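Local atomic coordinates of glucan-binding protein C, GbpC (Streptococcus mutans UA159, PDB entry 5UQZ), a protein that probably binds glucan at the streptococcal cell surface, carries a calcium ion, and probably mediates both sucrose-dependent and sucrose-independent adherence. Residues D95-Y100 against Q321-T326; N159-N164 against I182-S187; N226-K231 against D266-A271; G233-K238 against G317-N322. One frame throughout, in Å; residues are numbered along the deposited sequence.

In the fold
Contacts 1, 2 and 4 cluster, with centres about 10 to 11 Å apart. Contact 3 lies about 11 Å from contact 4 and about 18 and 21 Å from contacts 1 and 2. Contacts 3 and 4 share the nine-strand antiparallel sheet through neighbouring strands 227-230 and 233-240. Contacts 1 and 2 meet the four-strand sheet through strands 325-329 and 180-184; contact 2 also reaches the larger sheet through strand 151-160. The chain from 317 to 326, serving contacts 4 and 1, passes between the sheets. Contact 1 spans contacts 2 and 3, which come in series; contact 4 interlocks with contact 3. Contacts 3 and 4 help build the calcium site; contacts 1 and 2 lie beside it.

Contact 1. Residues D95-Y100 against Q321-T326; sequences DILQQY and QNLPTT
Leu97 holds CG anti to its carbonyl carbon (chi1 -67°), and Leu323 holds CG anti to its amide nitrogen (chi1 -171°). These settings bring the two leucines together through single methyls. Leu97 CD1 meets Leu323 CD1 at 3.7 Å, and the side chains cross at a slant. The other branch of Leu97 turns to Pro324 and the start of the strand. Its CD2 lies 3.5 Å from Pro324 O and 3.8 Å from Thr326 OG1. The proline ring comes up mainly against the helix backbone. Pro324 CG sits 3.3 Å from Leu97 O, while Pro324 CD is 4.3 Å from Leu97 CB. No hydrogen bond joins the two segments; they meet by van der Waals contact.

The fold element is the short helix 96-99 resting on the start of strand 325-329, an outer strand of the four-strand antiparallel sheet. Asp95 is the N-cap of this helix. Its OD2 accepts from Leu97 N at 2.8 Å, on the anti side and out of the carboxylate plane, a capping bond at the first turn. Tyr100, just past the helix, is buried. Its CB touches Thr326 CG2 at 3.7 Å, and the side chains cross at about a right angle. The same methyl also reaches Leu97 CD2 at 3.8 Å. The Tyr100 ring stacks with Phe181 of strand 180-184, and Pro324 also packs on Gln185.

Contact 2. Residues N159-N164 against I182-S187; sequences NSSTNN and IGAQTS
An ST turn at Ser161 carries the chain out of strand 151-160 and sets it against the end of strand 180-184. Ser161 OG accepts from Asn163 N at 3.1 Å in an almost straight bond, and is also bonded to Ser167 O. So the end of a strand in the nine-strand sheet meets the end of one in the four-strand sheet of this beta-supersandwich.

Thr162 is the centre of the contact and is buried. Its hydroxyl sits between the backbone nitrogen and the carbonyl carbon (chi1 53°) and donates to Gln185 O at 2.8 Å. The hydroxyl approaches from above the carbonyl plane, not on a lone pair. The backbone of the same residue accepts from the other side of the contact: Ser187 N gives Thr162 O a bond of 2.9 Å at 171°. Between these bonds, Thr186 CA lies against Thr162 O as a CA-H...O contact.

Ala184 CB packs beside the hydroxyls, 3.6 Å from Ser161 OG and 3.7 Å from Thr162 OG1. Thr186 turns its hydroxyl to Leu323 O and Thr325 OG1, linking this loop to contact 1. Gln185 OE1 accepts from Thr186 N in the carbonyl plane, on a lone pair. Ser187 OG lies 3.1 Å from Asn163 CA. Where the segments run on, the amide of Asn164, bonded to Asn188 OD1, lays ND2 3.4 Å from Ser187 CB.

Contact 3. Residues N226-K231 against D266-A271; sequences NHWTTK and DNQYKA. With CA (calcium ion), chain B.
Both carboxylate oxygens of Asp266 are gripped. OD1 takes two backbone N-H groups of its own segment, Gln268 N at 2.8 Å from above the carboxylate plane and Tyr269 N on the syn lone pair. The first bond makes an Asx turn and the pair an Asx motif, which folds the loop tightly. OD2 reaches across to strand 227-230 and accepts from Thr229 N at 2.9 Å on its anti side. It is bonded to Asn272 ND2 as well. With both oxygens bonded, the carboxylate is held against rotation about its CB-CG bond.

Asn267 then pairs with His227 twice. His227 N donates to Asn267 OD1 at 2.9 Å, above the amide plane, and Asn267 N returns a bond to His227 O. The loop 266-271 so docks along one edge of strand 227-230, whose other edge pairs with strand 233-240 in the nine-strand antiparallel sheet.

The calcium site is next in line. Asn226 binds the calcium ion through OD1 at 2.3 Å, with Ser224 O, Glu237 OE1 and four waters among the other ligands. The other end of that amide donates from ND2 to Gln268 OE1 at 2.8 Å, straight at 179° and on a lone pair, with the two amides nearly coplanar (22°). Asp285 takes a second bond from ND2. Gln268 is therefore a second-shell residue that fixes which way the Asn226 amide is turned. Trp228 CB packs on Gln268 CB at 3.6 Å.

Contact 4. Residues G233-K238 against G317-N322; sequences GDHVEK and GGNDQN. With CA (calcium ion), chain B.
Antiparallel strands 233-240 and 312-319 pair here within the nine-strand sheet, and a beta bulge shifts their register by one residue between Gly233 and Val236. Val236 and Gly317 form the hydrogen-bonded pair, with Val236 N to Gly317 O at 2.9 Å and a longer return bond from Gly317 N to Val236 O. Within the bulge, Asp234 N donates to Gly318 O at 2.8 Å. Gly233 and Asn319 are a non-hydrogen-bonded pair with CA atoms only 4.0 Å apart. Gly233 and Gly318 both have backbone angles that call for glycine. Gly318 CA also lies 3.2 Å from Asp234 O, a CA-H...O contact.

The side-chain bonds form a chain from Asn319 through His235 to Glu237. His235 has CG anti to its backbone nitrogen (chi1 175°) and lies side by side with Asn319. Its ND1 donates to Asn319 OD1 at 2.7 Å, in the imidazole plane and on a lone pair of the amide. Asn319 ND2 is in turn bonded to Leu323 O. At the far edge of the ring, NE2 donates to Glu237 OE2 at 2.7 Å, on the anti lone pair. Trp228 stacks on the imidazole. The ring is thus pinned at both nitrogens and positions the calcium ligand as a second-shell residue.

Glu237 OE1 binds the calcium ion at 2.5 Å, and Glu237 OE2 accepts from calcium-bound water 2.

Contact 1. Residues D95-Y100 against Q321-T326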
loop_
_atom_site.group_PDB
_atom_site.type_symbol
_atom_site.label_atom_id
_atom_site.label_comp_id
_atom_site.label_asym_id
_atom_site.label_seq_id
_atom_site.Cartn_x
_atom_site.Cartn_y
_atom_site.Cartn_z
ATOM N N ASP A 95 0.687 2.528 19.615
ATOM C CA ASP A 95 1.152 1.807 18.441
ATOM C C ASP A 95 -0.021 1.621 17.477
ATOM O O ASP A 95 -1.165 1.494 17.894
ATOM C CB ASP A 95 1.637 0.439 18.914
ATOM C CG ASP A 95 2.242 -0.390 17.819
ATOM O OD1 ASP A 95 3.470 -0.276 17.589
ATOM O OD2 ASP A 95 1.494 -1.186 17.211
ATOM N N ILE A 96 0.266 1.640 16.174
ATOM C CA ILE A 96 -0.764 1.414 15.162
ATOM C C ILE A 96 -1.580 0.151 15.440
ATOM O O ILE A 96 -2.818 0.146 15.309
ATOM C CB ILE A 96 -0.130 1.397 13.766
ATOM C CG1 ILE A 96 -1.212 1.377 12.693
ATOM C CG2 ILE A 96 0.910 0.286 13.663
ATOM C CD1 ILE A 96 -1.887 2.730 12.563
ATOM N N LEU A 97 -0.918 -0.945 15.801
ATOM C CA LEU A 97 -1.693 -2.157 16.040
ATOM C C LEU A 97 -2.607 -2.017 17.232
ATOM O O LEU A 97 -3.747 -2.497 17.187
ATOM C CB LEU A 97 -0.806 -3.374 16.192
ATOM C CG LEU A 97 -0.052 -3.790 14.919
ATOM C CD1 LEU A 97 0.642 -5.115 15.095
ATOM C CD2 LEU A 97 -1.011 -3.833 13.721
ATOM N N GLN A 98 -2.167 -1.301 18.271
ATOM C CA GLN A 98 -3.062 -1.063 19.400
ATOM C C GLN A 98 -4.163 -0.079 19.048
ATOM O O GLN A 98 -5.280 -0.204 19.559
ATOM C CB GLN A 98 -2.310 -0.541 20.610
ATOM C CG GLN A 98 -1.406 -1.575 21.305
ATOM C CD GLN A 98 -2.121 -2.855 21.829
ATOM O OE1 GLN A 98 -3.346 -2.971 21.855
ATOM N NE2 GLN A 98 -1.317 -3.817 22.259
ATOM N N GLN A 99 -3.870 0.924 18.214
ATOM C CA GLN A 99 -4.917 1.843 17.786
ATOM C C GLN A 99 -6.050 1.114 17.088
ATOM O O GLN A 99 -7.197 1.564 17.149
ATOM C CB GLN A 99 -4.308 2.874 16.858
ATOM C CG GLN A 99 -5.165 4.031 16.563
ATOM C CD GLN A 99 -4.341 5.136 15.933
ATOM O OE1 GLN A 99 -3.170 5.358 16.303
ATOM N NE2 GLN A 99 -4.925 5.821 14.995
ATOM N N TYR A 100 -5.749 0.008 16.404
ATOM C CA TYR A 100 -6.773 -0.761 15.722
ATOM C C TYR A 100 -7.172 -1.997 16.508
ATOM O O TYR A 100 -7.889 -2.848 15.976
ATOM C CB TYR A 100 -6.329 -1.110 14.305
ATOM C CG TYR A 100 -6.434 0.114 13.398
ATOM C CD1 TYR A 100 -7.630 0.396 12.717
ATOM C CD2 TYR A 100 -5.377 1.009 13.285
ATOM C CE1 TYR A 100 -7.720 1.503 11.898
ATOM C CE2 TYR A 100 -5.458 2.116 12.474
ATOM C CZ TYR A 100 -6.660 2.388 11.804
ATOM O OH TYR A 100 -6.747 3.474 10.972
ATOM N N GLN A 321 -3.838 -15.010 16.612
ATOM C CA GLN A 321 -4.697 -14.447 17.638
ATOM C C GLN A 321 -3.960 -13.381 18.443
ATOM O O GLN A 321 -2.769 -13.527 18.779
ATOM C CB GLN A 321 -5.136 -15.589 18.564
ATOM C CG GLN A 321 -6.168 -15.179 19.569
ATOM C CD GLN A 321 -6.614 -16.354 20.392
ATOM O OE1 GLN A 321 -5.816 -17.240 20.738
ATOM N NE2 GLN A 321 -7.875 -16.394 20.686
ATOM N N ASN A 322 -4.659 -12.282 18.740
ATOM C CA ASN A 322 -4.150 -11.192 19.569
ATOM C C ASN A 322 -3.177 -10.257 18.863
ATOM O O ASN A 322 -2.685 -9.318 19.515
ATOM C CB ASN A 322 -3.574 -11.662 20.917
ATOM C CG ASN A 322 -4.633 -12.288 21.773
ATOM O OD1 ASN A 322 -5.787 -11.848 21.742
ATOM N ND2 ASN A 322 -4.278 -13.329 22.501
ATOM N N LEU A 323 -2.900 -10.442 17.576
ATOM C CA LEU A 323 -2.140 -9.443 16.832
ATOM C C LEU A 323 -3.110 -8.766 15.887
ATOM O O LEU A 323 -3.488 -9.363 14.863
ATOM C CB LEU A 323 -1.035 -10.141 16.044
ATOM C CG LEU A 323 -0.085 -9.141 15.436
ATOM C CD1 LEU A 323 0.814 -8.487 16.501
ATOM C CD2 LEU A 323 0.747 -9.759 14.309
ATOM N N PRO A 324 -3.533 -7.539 16.165
ATOM C CA PRO A 324 -4.586 -6.900 15.352
ATOM C C PRO A 324 -4.228 -6.859 13.878
ATOM O O PRO A 324 -3.051 -6.700 13.505
ATOM C CB PRO A 324 -4.683 -5.491 15.953
ATOM C CG PRO A 324 -4.348 -5.715 17.411
ATOM C CD PRO A 324 -3.224 -6.754 17.387
ATOM N N THR A 325 -5.253 -7.072 13.046
ATOM C CA THR A 325 -5.109 -7.095 11.594
ATOM C C THR A 325 -5.401 -5.703 11.058
ATOM O O THR A 325 -6.446 -5.127 11.380
ATOM C CB THR A 325 -6.125 -8.063 10.999
ATOM O OG1 THR A 325 -5.827 -9.383 11.486
ATOM C CG2 THR A 325 -6.062 -8.114 9.484
ATOM N N THR A 326 -4.502 -5.165 10.235
ATOM C CA THR A 326 -4.672 -3.838 9.634
ATOM C C THR A 326 -4.297 -3.871 8.173
ATOM O O THR A 326 -3.471 -4.681 7.751
ATOM C CB THR A 326 -3.784 -2.799 10.343
ATOM O OG1 THR A 326 -2.411 -3.181 10.240
ATOM C CG2 THR A 326 -4.144 -2.673 11.818
#

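Contact 2. Residues N159-N164 against I182-S187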
loop_
_atom_site.group_PDB
_atom_site.type_symbol
_atom_site.label_atom_id
_atom_site.label_comp_id
_atom_site.label_asym_id
_atom_site.label_seq_id
_atom_site.Cartn_x
_atom_site.Cartn_y
_atom_site.Cartn_z
ATOM N N ASN A 159 -17.444 -7.094 4.613
ATOM C CA ASN A 159 -18.067 -8.407 4.438
ATOM C C ASN A 159 -17.751 -9.344 5.595
ATOM O O ASN A 159 -18.489 -10.299 5.841
ATOM C CB ASN A 159 -17.565 -9.081 3.154
ATOM C CG ASN A 159 -17.840 -8.218 1.948
ATOM O OD1 ASN A 159 -18.992 -7.766 1.749
ATOM N ND2 ASN A 159 -16.805 -7.944 1.175
ATOM N N SER A 160 -16.640 -9.139 6.276
ATOM C CA SER A 160 -16.198 -9.979 7.391
ATOM C C SER A 160 -15.131 -9.222 8.167
ATOM O O SER A 160 -14.511 -8.278 7.636
ATOM C CB SER A 160 -15.665 -11.327 6.920
ATOM O OG SER A 160 -14.437 -11.183 6.179
ATOM N N SER A 161 -14.906 -9.660 9.405
ATOM C CA SER A 161 -13.851 -9.091 10.245
ATOM C C SER A 161 -13.030 -10.217 10.873
ATOM O O SER A 161 -13.456 -11.386 10.915
ATOM C CB SER A 161 -14.483 -8.254 11.364
ATOM O OG SER A 161 -13.465 -7.705 12.149
ATOM N N THR A 162 -11.859 -9.844 11.405
ATOM C CA THR A 162 -11.052 -10.723 12.228
ATOM C C THR A 162 -11.476 -10.722 13.702
ATOM O O THR A 162 -10.948 -11.542 14.468
ATOM C CB THR A 162 -9.569 -10.371 12.090
ATOM O OG1 THR A 162 -9.438 -8.974 12.365
ATOM C CG2 THR A 162 -9.078 -10.613 10.678
ATOM N N ASN A 163 -12.368 -9.804 14.108
ATOM C CA ASN A 163 -12.839 -9.845 15.479
ATOM C C ASN A 163 -14.134 -10.652 15.565
ATOM O O ASN A 163 -14.603 -11.228 14.575
ATOM C CB ASN A 163 -12.900 -8.435 16.090
ATOM C CG ASN A 163 -14.053 -7.558 15.573
ATOM O OD1 ASN A 163 -15.051 -8.058 15.011
ATOM N ND2 ASN A 163 -13.924 -6.264 15.769
ATOM N N ASN A 164 -14.685 -10.753 16.774
ATOM C CA ASN A 164 -15.907 -11.523 16.996
ATOM C C ASN A 164 -17.122 -10.619 17.178
ATOM O O ASN A 164 -18.123 -11.027 17.756
ATOM C CB ASN A 164 -15.746 -12.510 18.150
ATOM C CG ASN A 164 -14.887 -13.698 17.753
ATOM O OD1 ASN A 164 -14.967 -14.146 16.621
ATOM N ND2 ASN A 164 -14.119 -14.234 18.687
ATOM N N ILE A 182 -8.042 0.440 7.659
ATOM C CA ILE A 182 -9.021 -0.363 8.406
ATOM C C ILE A 182 -8.310 -1.422 9.229
ATOM O O ILE A 182 -7.259 -1.953 8.828
ATOM C CB ILE A 182 -10.073 -0.935 7.428
ATOM C CG1 ILE A 182 -11.180 -1.673 8.146
ATOM C CG2 ILE A 182 -9.457 -1.836 6.358
ATOM C CD1 ILE A 182 -12.394 -1.992 7.276
ATOM N N GLY A 183 -8.872 -1.732 10.400
ATOM C CA GLY A 183 -8.280 -2.790 11.198
ATOM C C GLY A 183 -9.216 -3.252 12.295
ATOM O O GLY A 183 -10.231 -2.621 12.588
ATOM N N ALA A 184 -8.827 -4.359 12.935
ATOM C CA ALA A 184 -9.598 -4.927 14.039
ATOM C C ALA A 184 -8.697 -5.865 14.808
ATOM O O ALA A 184 -7.686 -6.331 14.303
ATOM C CB ALA A 184 -10.788 -5.702 13.501
ATOM N N GLN A 185 -9.117 -6.195 16.041
ATOM C CA GLN A 185 -8.439 -7.285 16.747
ATOM C C GLN A 185 -8.542 -8.568 15.927
ATOM O O GLN A 185 -9.518 -8.768 15.180
ATOM C CB GLN A 185 -9.085 -7.481 18.128
ATOM C CG GLN A 185 -8.494 -8.633 18.966
ATOM C CD GLN A 185 -6.982 -8.459 19.245
ATOM O OE1 GLN A 185 -6.130 -8.646 18.359
ATOM N NE2 GLN A 185 -6.635 -8.200 20.513
ATOM N N THR A 186 -7.537 -9.452 16.075
ATOM C CA THR A 186 -7.633 -10.817 15.559
ATOM C C THR A 186 -8.048 -11.678 16.743
ATOM O O THR A 186 -7.221 -12.048 17.590
ATOM C CB THR A 186 -6.296 -11.276 14.984
ATOM O OG1 THR A 186 -5.852 -10.311 14.014
ATOM C CG2 THR A 186 -6.433 -12.630 14.284
ATOM N N SER A 187 -9.347 -11.944 16.840
ATOM C CA SER A 187 -9.884 -12.526 18.060
ATOM C C SER A 187 -9.636 -14.023 18.173
ATOM O O SER A 187 -9.646 -14.539 19.293
ATOM C CB SER A 187 -11.387 -12.275 18.129
ATOM O OG SER A 187 -11.653 -10.887 18.178
#

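Contact 3. Residues N226-K231 against D266-A271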
loop_
_atom_site.group_PDB
_atom_site.type_symbol
_atom_site.label_atom_id
_atom_site.label_comp_id
_atom_site.label_asym_id
_atom_site.label_seq_id
_atom_site.Cartn_x
_atom_site.Cartn_y
_atom_site.Cartn_z
ATOM N N ASN A 226 1.034 -6.782 0.798
ATOM C CA ASN A 226 2.044 -7.475 1.595
ATOM C C ASN A 226 1.660 -8.919 1.886
ATOM O O ASN A 226 0.497 -9.199 2.173
ATOM C CB ASN A 226 2.214 -6.784 2.966
ATOM C CG ASN A 226 2.528 -5.322 2.845
ATOM O OD1 ASN A 226 1.661 -4.551 2.444
ATOM N ND2 ASN A 226 3.764 -4.928 3.127
ATOM N N HIS A 227 2.669 -9.789 1.869
ATOM C CA HIS A 227 2.533 -11.132 2.395
ATOM C C HIS A 227 3.754 -11.345 3.280
ATOM O O HIS A 227 4.892 -11.394 2.793
ATOM C CB HIS A 227 2.514 -12.145 1.245
ATOM C CG HIS A 227 2.336 -13.572 1.695
ATOM N ND1 HIS A 227 2.087 -14.602 0.809
ATOM C CD2 HIS A 227 2.353 -14.135 2.934
ATOM C CE1 HIS A 227 1.947 -15.730 1.482
ATOM N NE2 HIS A 227 2.113 -15.475 2.769
ATOM N N TRP A 228 3.545 -11.436 4.577
ATOM C CA TRP A 228 4.628 -11.752 5.495
ATOM C C TRP A 228 4.296 -13.010 6.281
ATOM O O TRP A 228 3.125 -13.258 6.592
ATOM C CB TRP A 228 4.991 -10.583 6.423
ATOM C CG TRP A 228 3.907 -9.899 7.283
ATOM C CD1 TRP A 228 3.295 -8.684 7.031
ATOM C CD2 TRP A 228 3.366 -10.360 8.532
ATOM N NE1 TRP A 228 2.429 -8.370 8.066
ATOM C CE2 TRP A 228 2.455 -9.378 8.989
ATOM C CE3 TRP A 228 3.565 -11.509 9.311
ATOM C CZ2 TRP A 228 1.741 -9.514 10.183
ATOM C CZ3 TRP A 228 2.848 -11.638 10.503
ATOM C CH2 TRP A 228 1.956 -10.655 10.914
ATOM N N THR A 229 5.324 -13.814 6.550
ATOM C CA THR A 229 5.154 -15.062 7.278
ATOM C C THR A 229 6.151 -15.071 8.423
ATOM O O THR A 229 7.371 -15.090 8.193
ATOM C CB THR A 229 5.364 -16.271 6.361
ATOM O OG1 THR A 229 4.510 -16.179 5.210
ATOM C CG2 THR A 229 5.031 -17.539 7.098
ATOM N N THR A 230 5.631 -15.029 9.648
ATOM C CA THR A 230 6.489 -15.044 10.818
ATOM C C THR A 230 5.806 -15.889 11.883
ATOM O O THR A 230 4.696 -16.403 11.682
ATOM C CB THR A 230 6.720 -13.648 11.414
ATOM O OG1 THR A 230 5.547 -13.199 12.087
ATOM C CG2 THR A 230 7.144 -12.617 10.375
ATOM N N LYS A 231 6.461 -15.994 13.040
ATOM C CA LYS A 231 5.856 -16.662 14.177
ATOM C C LYS A 231 4.505 -16.085 14.544
ATOM O O LYS A 231 3.694 -16.783 15.167
ATOM C CB LYS A 231 6.820 -16.521 15.380
ATOM C CG LYS A 231 6.345 -17.130 16.675
ATOM C CD LYS A 231 7.406 -17.008 17.780
ATOM C CE LYS A 231 7.734 -15.568 18.149
ATOM N NZ LYS A 231 8.443 -15.465 19.472
ATOM N N ASP A 266 5.989 -15.117 0.688
ATOM C CA ASP A 266 6.401 -13.951 1.461
ATOM C C ASP A 266 7.126 -12.972 0.549
ATOM O O ASP A 266 8.014 -13.367 -0.209
ATOM C CB ASP A 266 7.287 -14.448 2.606
ATOM C CG ASP A 266 7.793 -13.327 3.552
ATOM O OD1 ASP A 266 8.478 -12.415 3.069
ATOM O OD2 ASP A 266 7.580 -13.368 4.792
ATOM N N ASN A 267 6.718 -11.709 0.595
ATOM C CA ASN A 267 7.394 -10.658 -0.158
ATOM C C ASN A 267 7.909 -9.571 0.766
ATOM O O ASN A 267 8.275 -8.487 0.306
ATOM C CB ASN A 267 6.483 -10.077 -1.239
ATOM C CG ASN A 267 5.254 -9.377 -0.690
ATOM O OD1 ASN A 267 5.115 -9.213 0.523
ATOM N ND2 ASN A 267 4.358 -8.961 -1.583
ATOM N N GLN A 268 7.984 -9.870 2.075
ATOM C CA GLN A 268 8.328 -8.859 3.070
ATOM C C GLN A 268 9.761 -8.959 3.593
ATOM O O GLN A 268 10.353 -7.921 3.931
ATOM C CB GLN A 268 7.393 -9.011 4.285
ATOM C CG GLN A 268 7.432 -7.822 5.242
ATOM C CD GLN A 268 6.626 -6.628 4.729
ATOM O OE1 GLN A 268 5.648 -6.794 4.009
ATOM N NE2 GLN A 268 7.039 -5.426 5.088
ATOM N N TYR A 269 10.316 -10.172 3.707
ATOM C CA TYR A 269 11.638 -10.367 4.306
ATOM C C TYR A 269 12.517 -11.172 3.379
ATOM O O TYR A 269 12.156 -12.285 2.981
ATOM C CB TYR A 269 11.483 -11.149 5.649
ATOM C CG TYR A 269 10.778 -10.292 6.689
ATOM C CD1 TYR A 269 11.435 -9.220 7.294
ATOM C CD2 TYR A 269 9.440 -10.524 7.024
ATOM C CE1 TYR A 269 10.769 -8.372 8.179
ATOM C CE2 TYR A 269 8.773 -9.689 7.930
ATOM C CZ TYR A 269 9.439 -8.618 8.482
ATOM O OH TYR A 269 8.793 -7.781 9.362
ATOM N N LYS A 270 13.699 -10.627 3.085
ATOM C CA LYS A 270 14.702 -11.412 2.376
ATOM C C LYS A 270 14.986 -12.718 3.108
ATOM O O LYS A 270 15.274 -13.735 2.475
ATOM C CB LYS A 270 15.984 -10.596 2.221
ATOM C CG LYS A 270 15.811 -9.400 1.297
ATOM C CD LYS A 270 17.186 -8.754 1.109
ATOM C CE LYS A 270 17.155 -7.525 0.283
ATOM N NZ LYS A 270 18.615 -7.104 0.131
ATOM N N ALA A 271 14.934 -12.714 4.444
ATOM C CA ALA A 271 15.191 -13.938 5.203
ATOM C C ALA A 271 14.182 -15.025 4.883
ATOM O O ALA A 271 14.446 -16.212 5.120
ATOM C CB ALA A 271 15.149 -13.649 6.708
HETATM CA CA CA B . -0.120 -3.032 2.447
HETATM O O HOH W 1 1.486 -1.754 3.803
HETATM O O HOH W 2 0.001 -3.750 4.905
HETATM O O HOH W 3 -1.092 -1.459 4.093
HETATM O O HOH W 4 -2.063 -2.115 1.434
#

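Contact 4. Residues G233-K238 against G317-N322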
loop_
_atom_site.group_PDB
_atom_site.type_symbol
_atom_site.label_atom_id
_atom_site.label_comp_id
_atom_site.label_asym_id
_atom_site.label_seq_id
_atom_site.Cartn_x
_atom_site.Cartn_y
_atom_site.Cartn_z
ATOM N N GLY A 233 2.174 -14.817 12.319
ATOM C CA GLY A 233 1.097 -14.914 11.340
ATOM C C GLY A 233 1.595 -15.281 9.960
ATOM O O GLY A 233 2.784 -15.220 9.658
ATOM N N ASP A 234 0.628 -15.651 9.100
ATOM C CA ASP A 234 0.853 -15.784 7.669
ATOM C C ASP A 234 -0.104 -14.756 7.057
ATOM O O ASP A 234 -1.186 -15.065 6.559
ATOM C CB ASP A 234 0.546 -17.200 7.189
ATOM C CG ASP A 234 0.929 -17.391 5.746
ATOM O OD1 ASP A 234 1.726 -16.602 5.200
ATOM O OD2 ASP A 234 0.445 -18.355 5.132
ATOM N N HIS A 235 0.324 -13.498 7.090
ATOM C CA HIS A 235 -0.502 -12.334 6.785
ATOM C C HIS A 235 -0.455 -12.075 5.282
ATOM O O HIS A 235 0.637 -11.857 4.737
ATOM C CB HIS A 235 0.155 -11.164 7.499
ATOM C CG HIS A 235 -0.479 -9.830 7.218
ATOM N ND1 HIS A 235 -1.246 -9.166 8.152
ATOM C CD2 HIS A 235 -0.417 -9.010 6.135
ATOM C CE1 HIS A 235 -1.591 -7.978 7.675
ATOM N NE2 HIS A 235 -1.110 -7.859 6.439
ATOM N N VAL A 236 -1.611 -12.109 4.623
ATOM C CA VAL A 236 -1.664 -11.941 3.175
ATOM C C VAL A 236 -2.741 -10.916 2.845
ATOM O O VAL A 236 -3.873 -10.994 3.353
ATOM C CB VAL A 236 -1.958 -13.277 2.448
ATOM C CG1 VAL A 236 -1.809 -13.099 0.932
ATOM C CG2 VAL A 236 -1.126 -14.440 2.914
ATOM N N GLU A 237 -2.388 -9.966 1.975
ATOM C CA GLU A 237 -3.311 -8.959 1.449
ATOM C C GLU A 237 -3.649 -9.335 0.015
ATOM O O GLU A 237 -2.751 -9.618 -0.789
ATOM C CB GLU A 237 -2.661 -7.580 1.567
ATOM C CG GLU A 237 -2.384 -7.274 3.036
ATOM C CD GLU A 237 -1.613 -6.020 3.364
ATOM O OE1 GLU A 237 -1.379 -5.158 2.503
ATOM O OE2 GLU A 237 -1.259 -5.905 4.580
ATOM N N LYS A 238 -4.938 -9.320 -0.309
ATOM C CA LYS A 238 -5.442 -9.823 -1.589
ATOM C C LYS A 238 -6.496 -8.889 -2.150
ATOM O O LYS A 238 -7.166 -8.177 -1.406
ATOM C CB LYS A 238 -6.129 -11.210 -1.401
ATOM C CG LYS A 238 -5.266 -12.268 -0.710
ATOM C CD LYS A 238 -5.988 -13.608 -0.680
ATOM C CE LYS A 238 -5.102 -14.697 -0.134
ATOM N NZ LYS A 238 -5.865 -15.950 0.052
ATOM N N GLY A 317 -5.801 -11.032 6.020
ATOM C CA GLY A 317 -5.997 -12.012 7.081
ATOM C C GLY A 317 -4.742 -12.837 7.247
ATOM O O GLY A 317 -3.766 -12.675 6.522
ATOM N N GLY A 318 -4.780 -13.732 8.235
ATOM C CA GLY A 318 -3.666 -14.635 8.491
ATOM C C GLY A 318 -2.866 -14.344 9.743
ATOM O O GLY A 318 -1.985 -15.141 10.088
ATOM N N ASN A 319 -3.123 -13.230 10.436
ATOM C CA ASN A 319 -2.413 -12.967 11.682
ATOM C C ASN A 319 -2.798 -13.994 12.730
ATOM O O ASN A 319 -3.924 -14.516 12.739
ATOM C CB ASN A 319 -2.845 -11.615 12.268
ATOM C CG ASN A 319 -2.225 -10.450 11.541
ATOM O OD1 ASN A 319 -1.803 -10.584 10.368
ATOM N ND2 ASN A 319 -2.244 -9.280 12.133
ATOM N N ASP A 320 -1.879 -14.233 13.672
ATOM C CA ASP A 320 -2.227 -15.013 14.842
ATOM C C ASP A 320 -3.175 -14.237 15.763
ATOM O O ASP A 320 -3.285 -12.994 15.739
ATOM C CB ASP A 320 -0.966 -15.425 15.604
ATOM C CG ASP A 320 -0.235 -16.575 14.896
ATOM O OD1 ASP A 320 -0.925 -17.418 14.273
ATOM O OD2 ASP A 320 0.974 -16.665 14.996
ATOM N N GLN A 321 -3.838 -15.010 16.612
ATOM C CA GLN A 321 -4.697 -14.447 17.638
ATOM C C GLN A 321 -3.960 -13.381 18.443
ATOM O O GLN A 321 -2.769 -13.527 18.779
ATOM C CB GLN A 321 -5.136 -15.589 18.564
ATOM C CG GLN A 321 -6.168 -15.179 19.569
ATOM C CD GLN A 321 -6.614 -16.354 20.392
ATOM O OE1 GLN A 321 -5.816 -17.240 20.738
ATOM N NE2 GLN A 321 -7.875 -16.394 20.686
ATOM N N ASN A 322 -4.659 -12.282 18.740
ATOM C CA ASN A 322 -4.150 -11.192 19.569
ATOM C C ASN A 322 -3.177 -10.257 18.863
ATOM O O ASN A 322 -2.685 -9.318 19.515
ATOM C CB ASN A 322 -3.574 -11.662 20.917
ATOM C CG ASN A 322 -4.633 -12.288 21.773
ATOM O OD1 ASN A 322 -5.787 -11.848 21.742
ATOM N ND2 ASN A 322 -4.278 -13.329 22.501
HETATM CA CA CA B . -0.120 -3.032 2.447
HETATM O O HOH W 2 0.001 -3.750 4.905
HETATM O O HOH W 1 1.486 -1.754 3.803
HETATM O O HOH W 3 -1.092 -1.459 4.093
HETATM O O HOH W 4 -2.063 -2.115 1.434
#